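Side-chain contacts in membrane-anchored mycosin mycp1 (Mycobacterium smegmatis, PDB 4KB5), which acts as a subtilisin-like serine protease that cleaves the secreted protein EspB and may regulate ESX-1 type VII secretion: residues T244-S247 with P248-Y251; R160-A163 with R164-H168. All blocks are in the same frame, centred on the assembly; numbering follows the deposited sequence.

Contact 1. Residues T244-S247 with P248-Y251; sequences TIVS and PAWY
I245 and W250 meet in a buried local contact, a CH-pi packing where strand 244-247 turns into the 3-10 segment 249-251. The methyl CG2 of I245 sits over the centre of the six-membered ring of W250, 3.5 Å from its centroid and 8° off the ring normal. CG2 lies anti to the backbone N of I245, which leaves it beside the carbonyl carbon and facing the indole. CD1 of I245 reaches the outer end of the same ring, 4.0 Å from CZ3 of W250. The indole stands back against the strand because its CG lies between N and the carbonyl carbon, at chi1 75°.

The backbone doubles back at P248, which follows a cis peptide bond. A backbone hydrogen bond from W250 N to V246 O, 2.9 Å long, closes the turn; it is bent, with an angle of 131° at the hydrogen. In this subtilase fold strand 244-247 pairs antiparallel with strand 183-186, apart from the parallel central sheet. C184 of that partner strand carries a disulfide to C222. On the other side of the strand from I245, V246 turns CG1 to A249, 3.6 Å from its CB.

S247 takes its OG to the indole side of the turn. E193 draws the polar ends together: its OE2 is hydrogen-bonded to S247 OG, W250 NE1 and Y251 OH. Three hydrogen bonds meet on this one oxygen, which would probably stabilise a negative charge on E193. The Y251 ring lies next to the indole. CD1 of W250 stands 3.8 Å above one face of that ring, offset toward its rim, while CE2 of Y251 is 3.6 Å from S247 OG.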
ATOM      1  N   THR A 244      -7.052 -17.678   1.964  1.00 34.17           N
ATOM      2  CA  THR A 244      -7.380 -16.315   2.343  1.00 32.64           C
ATOM      3  C   THR A 244      -7.239 -15.407   1.142  1.00 30.99           C
ATOM      4  O   THR A 244      -6.148 -15.265   0.594  1.00 31.38           O
ATOM      5  CB  THR A 244      -6.434 -15.797   3.449  1.00 33.84           C
ATOM      6  OG1 THR A 244      -6.542 -16.637   4.606  1.00 35.92           O
ATOM      7  CG2 THR A 244      -6.763 -14.337   3.834  1.00 34.18           C
ATOM      8  N   ILE A 245      -8.345 -14.792   0.741  1.00 30.38           N
ATOM      9  CA  ILE A 245      -8.324 -13.744  -0.264  1.00 30.22           C
ATOM     10  C   ILE A 245      -7.862 -12.458   0.420  1.00 31.42           C
ATOM     11  O   ILE A 245      -8.320 -12.152   1.527  1.00 30.01           O
ATOM     12  CB  ILE A 245      -9.723 -13.517  -0.877  1.00 30.45           C
ATOM     13  CG1 ILE A 245     -10.188 -14.781  -1.624  1.00 32.49           C
ATOM     14  CG2 ILE A 245      -9.722 -12.281  -1.790  1.00 31.02           C
ATOM     15  CD1 ILE A 245     -11.687 -14.849  -1.906  1.00 32.84           C
ATOM     16  N   VAL A 246      -6.962 -11.724  -0.234  1.00 28.81           N
ATOM     17  CA  VAL A 246      -6.541 -10.402   0.243  1.00 28.55           C
ATOM     18  C   VAL A 246      -6.793  -9.400  -0.869  1.00 27.71           C
ATOM     19  O   VAL A 246      -6.271  -9.554  -1.974  1.00 27.73           O
ATOM     20  CB  VAL A 246      -5.041 -10.345   0.629  1.00 28.17           C
ATOM     21  CG1 VAL A 246      -4.668  -8.950   1.142  1.00 27.99           C
ATOM     22  CG2 VAL A 246      -4.697 -11.414   1.661  1.00 28.09           C
ATOM     23  N   SER A 247      -7.588  -8.380  -0.563  1.00 26.29           N
ATOM     24  CA  SER A 247      -7.980  -7.371  -1.531  1.00 26.99           C
ATOM     25  C   SER A 247      -7.713  -5.973  -0.972  1.00 28.05           C
ATOM     26  O   SER A 247      -7.974  -5.727   0.209  1.00 28.45           O
ATOM     27  CB  SER A 247      -9.461  -7.523  -1.865  1.00 26.28           C
ATOM     28  OG  SER A 247      -9.814  -6.620  -2.888  1.00 27.83           O
ATOM     29  N   PRO A 248      -7.220  -5.039  -1.821  1.00 28.12           N
ATOM     30  CA  PRO A 248      -7.053  -5.140  -3.269  1.00 26.92           C
ATOM     31  C   PRO A 248      -5.795  -5.868  -3.771  1.00 28.37           C
ATOM     32  O   PRO A 248      -5.526  -5.863  -4.991  1.00 26.82           O
ATOM     33  CB  PRO A 248      -7.032  -3.671  -3.714  1.00 28.11           C
ATOM     34  CG  PRO A 248      -6.470  -2.927  -2.545  1.00 27.06           C
ATOM     35  CD  PRO A 248      -6.832  -3.709  -1.311  1.00 27.31           C
ATOM     36  N   ALA A 249      -5.049  -6.496  -2.863  1.00 26.96           N
ATOM     37  CA  ALA A 249      -3.825  -7.210  -3.233  1.00 27.27           C
ATOM     38  C   ALA A 249      -4.026  -8.109  -4.458  1.00 28.19           C
ATOM     39  O   ALA A 249      -3.170  -8.157  -5.357  1.00 27.50           O
ATOM     40  CB  ALA A 249      -3.307  -8.024  -2.046  1.00 26.75           C
ATOM     41  N   TRP A 250      -5.172  -8.785  -4.522  1.00 26.70           N
ATOM     42  CA  TRP A 250      -5.382  -9.763  -5.591  1.00 27.87           C
ATOM     43  C   TRP A 250      -5.722  -9.216  -6.958  1.00 28.84           C
ATOM     44  O   TRP A 250      -5.899  -9.997  -7.888  1.00 29.61           O
ATOM     45  CB  TRP A 250      -6.332 -10.882  -5.167  1.00 27.74           C
ATOM     46  CG  TRP A 250      -7.796 -10.509  -5.109  1.00 30.08           C
ATOM     47  CD1 TRP A 250      -8.362  -9.240  -4.911  1.00 29.39           C
ATOM     48  CD2 TRP A 250      -8.944 -11.428  -5.191  1.00 30.46           C
ATOM     49  NE1 TRP A 250      -9.738  -9.313  -4.894  1.00 30.90           N
ATOM     50  CE2 TRP A 250     -10.153 -10.595  -5.046  1.00 31.63           C
ATOM     51  CE3 TRP A 250      -9.085 -12.804  -5.361  1.00 30.96           C
ATOM     52  CZ2 TRP A 250     -11.435 -11.140  -5.090  1.00 32.23           C
ATOM     53  CZ3 TRP A 250     -10.380 -13.340  -5.406  1.00 32.96           C
ATOM     54  CH2 TRP A 250     -11.526 -12.526  -5.271  1.00 32.03           C
ATOM     55  N   TYR A 251      -5.770  -7.894  -7.123  1.00 27.10           N
ATOM     56  CA  TYR A 251      -5.936  -7.307  -8.468  1.00 28.46           C
ATOM     57  C   TYR A 251      -4.638  -7.156  -9.266  1.00 30.19           C
ATOM     58  O   TYR A 251      -4.650  -6.618 -10.370  1.00 32.09           O
ATOM     59  CB  TYR A 251      -6.677  -5.974  -8.401  1.00 29.30           C
ATOM     60  CG  TYR A 251      -8.131  -6.139  -8.025  1.00 29.89           C
ATOM     61  CD1 TYR A 251      -9.064  -6.649  -8.947  1.00 31.71           C
ATOM     62  CD2 TYR A 251      -8.570  -5.835  -6.747  1.00 30.22           C
ATOM     63  CE1 TYR A 251     -10.405  -6.828  -8.593  1.00 31.22           C
ATOM     64  CE2 TYR A 251      -9.898  -5.996  -6.386  1.00 31.17           C
ATOM     65  CZ  TYR A 251     -10.812  -6.489  -7.313  1.00 32.80           C
ATOM     66  OH  TYR A 251     -12.123  -6.652  -6.942  1.00 33.54           O
TER

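Contact 2. Residues R160-A163 with R164-H168; sequences RSLA and RSVVH
The hydroxyl of S165 reaches back to the carbonyl of L162, three residues earlier in helix 154-171. This helix is one of those packed on the parallel sheet of the subtilase domain. OG donates to L162 O at 2.6 Å, in the carbonyl plane and on a lone pair. At chi1 75° the hydroxyl is folded against its own helix, within reach of that oxygen. L162 O is therefore gripped twice, since V166 N also donates to it, at 2.9 Å. S165 N to S161 O and V167 N to A163 O continue the i to i+4 pattern, while R164 N to R160 O is weak at 3.4 Å.

R164 bends at chi3 and brings its guanidinium back along the helix, one face over S161 CA. Its NH1 is held by the carbonyls of E16 and G18, in the N-terminal part of the chain. R160 NH2 forms a salt bridge with D20, a few residues on from E16 and G18 in the same N-terminal stretch.

On the inner side, L162 and V166 both pack on I179 of strand 176-179. L162 CD1 comes 3.5 Å from S165 OG and 4.3 Å from V166 CG2.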
ATOM      1  N   ARG A 160     -16.085  -1.571   0.208  1.00 32.19           N
ATOM      2  CA  ARG A 160     -16.918  -0.591  -0.497  1.00 31.88           C
ATOM      3  C   ARG A 160     -16.452   0.845  -0.290  1.00 30.87           C
ATOM      4  O   ARG A 160     -16.507   1.654  -1.219  1.00 29.58           O
ATOM      5  CB  ARG A 160     -18.399  -0.732  -0.117  1.00 35.63           C
ATOM      6  CG  ARG A 160     -19.074  -1.992  -0.671  1.00 36.93           C
ATOM      7  CD  ARG A 160     -20.578  -2.010  -0.391  1.00 36.45           C
ATOM      8  NE  ARG A 160     -20.873  -1.928   1.039  1.00 36.41           N
ATOM      9  CZ  ARG A 160     -21.001  -2.976   1.846  1.00 37.77           C
ATOM     10  NH1 ARG A 160     -20.870  -4.213   1.383  1.00 38.25           N
ATOM     11  NH2 ARG A 160     -21.264  -2.790   3.129  1.00 37.24           N
ATOM     12  N   SER A 161     -15.997   1.182   0.918  1.00 30.86           N
ATOM     13  CA  SER A 161     -15.492   2.549   1.122  1.00 30.46           C
ATOM     14  C   SER A 161     -14.148   2.743   0.414  1.00 27.92           C
ATOM     15  O   SER A 161     -13.893   3.801  -0.155  1.00 28.13           O
ATOM     16  CB  SER A 161     -15.420   2.924   2.604  1.00 29.59           C
ATOM     17  OG  SER A 161     -14.465   2.129   3.275  1.00 32.80           O
ATOM     18  N   LEU A 162     -13.310   1.706   0.398  1.00 28.93           N
ATOM     19  CA  LEU A 162     -12.040   1.785  -0.350  1.00 27.51           C
ATOM     20  C   LEU A 162     -12.268   2.128  -1.821  1.00 27.28           C
ATOM     21  O   LEU A 162     -11.617   3.030  -2.379  1.00 27.77           O
ATOM     22  CB  LEU A 162     -11.254   0.486  -0.222  1.00 28.02           C
ATOM     23  CG  LEU A 162      -9.923   0.475  -1.003  1.00 28.27           C
ATOM     24  CD1 LEU A 162      -8.951   1.530  -0.459  1.00 25.63           C
ATOM     25  CD2 LEU A 162      -9.305  -0.916  -0.954  1.00 26.05           C
ATOM     26  N   ALA A 163     -13.234   1.443  -2.434  1.00 27.82           N
ATOM     27  CA  ALA A 163     -13.603   1.694  -3.831  1.00 27.15           C
ATOM     28  C   ALA A 163     -13.901   3.164  -4.101  1.00 27.52           C
ATOM     29  O   ALA A 163     -13.415   3.747  -5.075  1.00 27.42           O
ATOM     30  CB  ALA A 163     -14.797   0.823  -4.233  1.00 26.89           C
ATOM     31  N   ARG A 164     -14.690   3.766  -3.217  1.00 29.37           N
ATOM     32  CA  ARG A 164     -15.021   5.182  -3.325  1.00 28.74           C
ATOM     33  C   ARG A 164     -13.772   6.045  -3.174  1.00 26.89           C
ATOM     34  O   ARG A 164     -13.570   6.995  -3.932  1.00 27.83           O
ATOM     35  CB  ARG A 164     -16.060   5.571  -2.270  1.00 30.73           C
ATOM     36  CG  ARG A 164     -17.496   5.308  -2.690  1.00 33.53           C
ATOM     37  CD  ARG A 164     -18.480   5.975  -1.742  1.00 35.16           C
ATOM     38  NE  ARG A 164     -18.643   5.219  -0.504  1.00 36.48           N
ATOM     39  CZ  ARG A 164     -18.230   5.639   0.688  1.00 34.08           C
ATOM     40  NH1 ARG A 164     -17.625   6.813   0.807  1.00 31.69           N
ATOM     41  NH2 ARG A 164     -18.420   4.884   1.762  1.00 35.60           N
ATOM     42  N   SER A 165     -12.936   5.711  -2.195  1.00 27.41           N
ATOM     43  CA  SER A 165     -11.680   6.466  -1.958  1.00 28.69           C
ATOM     44  C   SER A 165     -10.732   6.446  -3.170  1.00 28.16           C
ATOM     45  O   SER A 165     -10.090   7.459  -3.484  1.00 29.10           O
ATOM     46  CB  SER A 165     -10.984   6.003  -0.666  1.00 28.06           C
ATOM     47  OG  SER A 165     -10.337   4.748  -0.825  1.00 28.79           O
ATOM     48  N   VAL A 166     -10.693   5.316  -3.882  1.00 28.08           N
ATOM     49  CA  VAL A 166      -9.879   5.192  -5.093  1.00 27.11           C
ATOM     50  C   VAL A 166     -10.397   6.096  -6.215  1.00 27.87           C
ATOM     51  O   VAL A 166      -9.613   6.806  -6.869  1.00 28.40           O
ATOM     52  CB  VAL A 166      -9.788   3.712  -5.568  1.00 27.90           C
ATOM     53  CG1 VAL A 166      -9.064   3.595  -6.906  1.00 26.55           C
ATOM     54  CG2 VAL A 166      -9.082   2.868  -4.523  1.00 27.28           C
ATOM     55  N   VAL A 167     -11.710   6.085  -6.442  1.00 28.46           N
ATOM     56  CA  VAL A 167     -12.306   6.990  -7.443  1.00 29.15           C
ATOM     57  C   VAL A 167     -11.990   8.439  -7.077  1.00 27.26           C
ATOM     58  O   VAL A 167     -11.570   9.239  -7.925  1.00 27.75           O
ATOM     59  CB  VAL A 167     -13.844   6.794  -7.561  1.00 31.66           C
ATOM     60  CG1 VAL A 167     -14.482   7.932  -8.364  1.00 31.26           C
ATOM     61  CG2 VAL A 167     -14.167   5.437  -8.178  1.00 31.22           C
ATOM     62  N   HIS A 168     -12.181   8.758  -5.802  1.00 29.13           N
ATOM     63  CA  HIS A 168     -11.944  10.112  -5.286  1.00 29.69           C
ATOM     64  C   HIS A 168     -10.511  10.566  -5.472  1.00 30.70           C
ATOM     65  O   HIS A 168     -10.252  11.661  -5.995  1.00 30.63           O
ATOM     66  CB  HIS A 168     -12.335  10.172  -3.814  1.00 31.02           C
ATOM     67  CG  HIS A 168     -12.578  11.577  -3.310  1.00 34.28           C
ATOM     68  ND1 HIS A 168     -11.900  12.107  -2.272  1.00 35.95           N
ATOM     69  CD2 HIS A 168     -13.440  12.568  -3.761  1.00 34.93           C
ATOM     70  CE1 HIS A 168     -12.325  13.367  -2.056  1.00 35.92           C
ATOM     71  NE2 HIS A 168     -13.265  13.650  -2.971  1.00 38.55           N
TER

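The two contacts touch through packing: P248 CD of contact 1 lies 3.7 Å from L162 CD2 of contact 2. Helix 194-206 also joins them, as L196 meets S247 and Y251 of the first and L162 of the second. Contact 1 is wholly buried and sits at a strand end; aromatic packing dominates it, and its polar ends share one carboxylate. Contact 2 lies within a single helix, so regular backbone bonds dominate. It has a buried side against the central sheet and two partly exposed arginines. Both contacts meet the N-terminal region: contact 1 through apolar packing on I2 and P5, contact 2 through arginines.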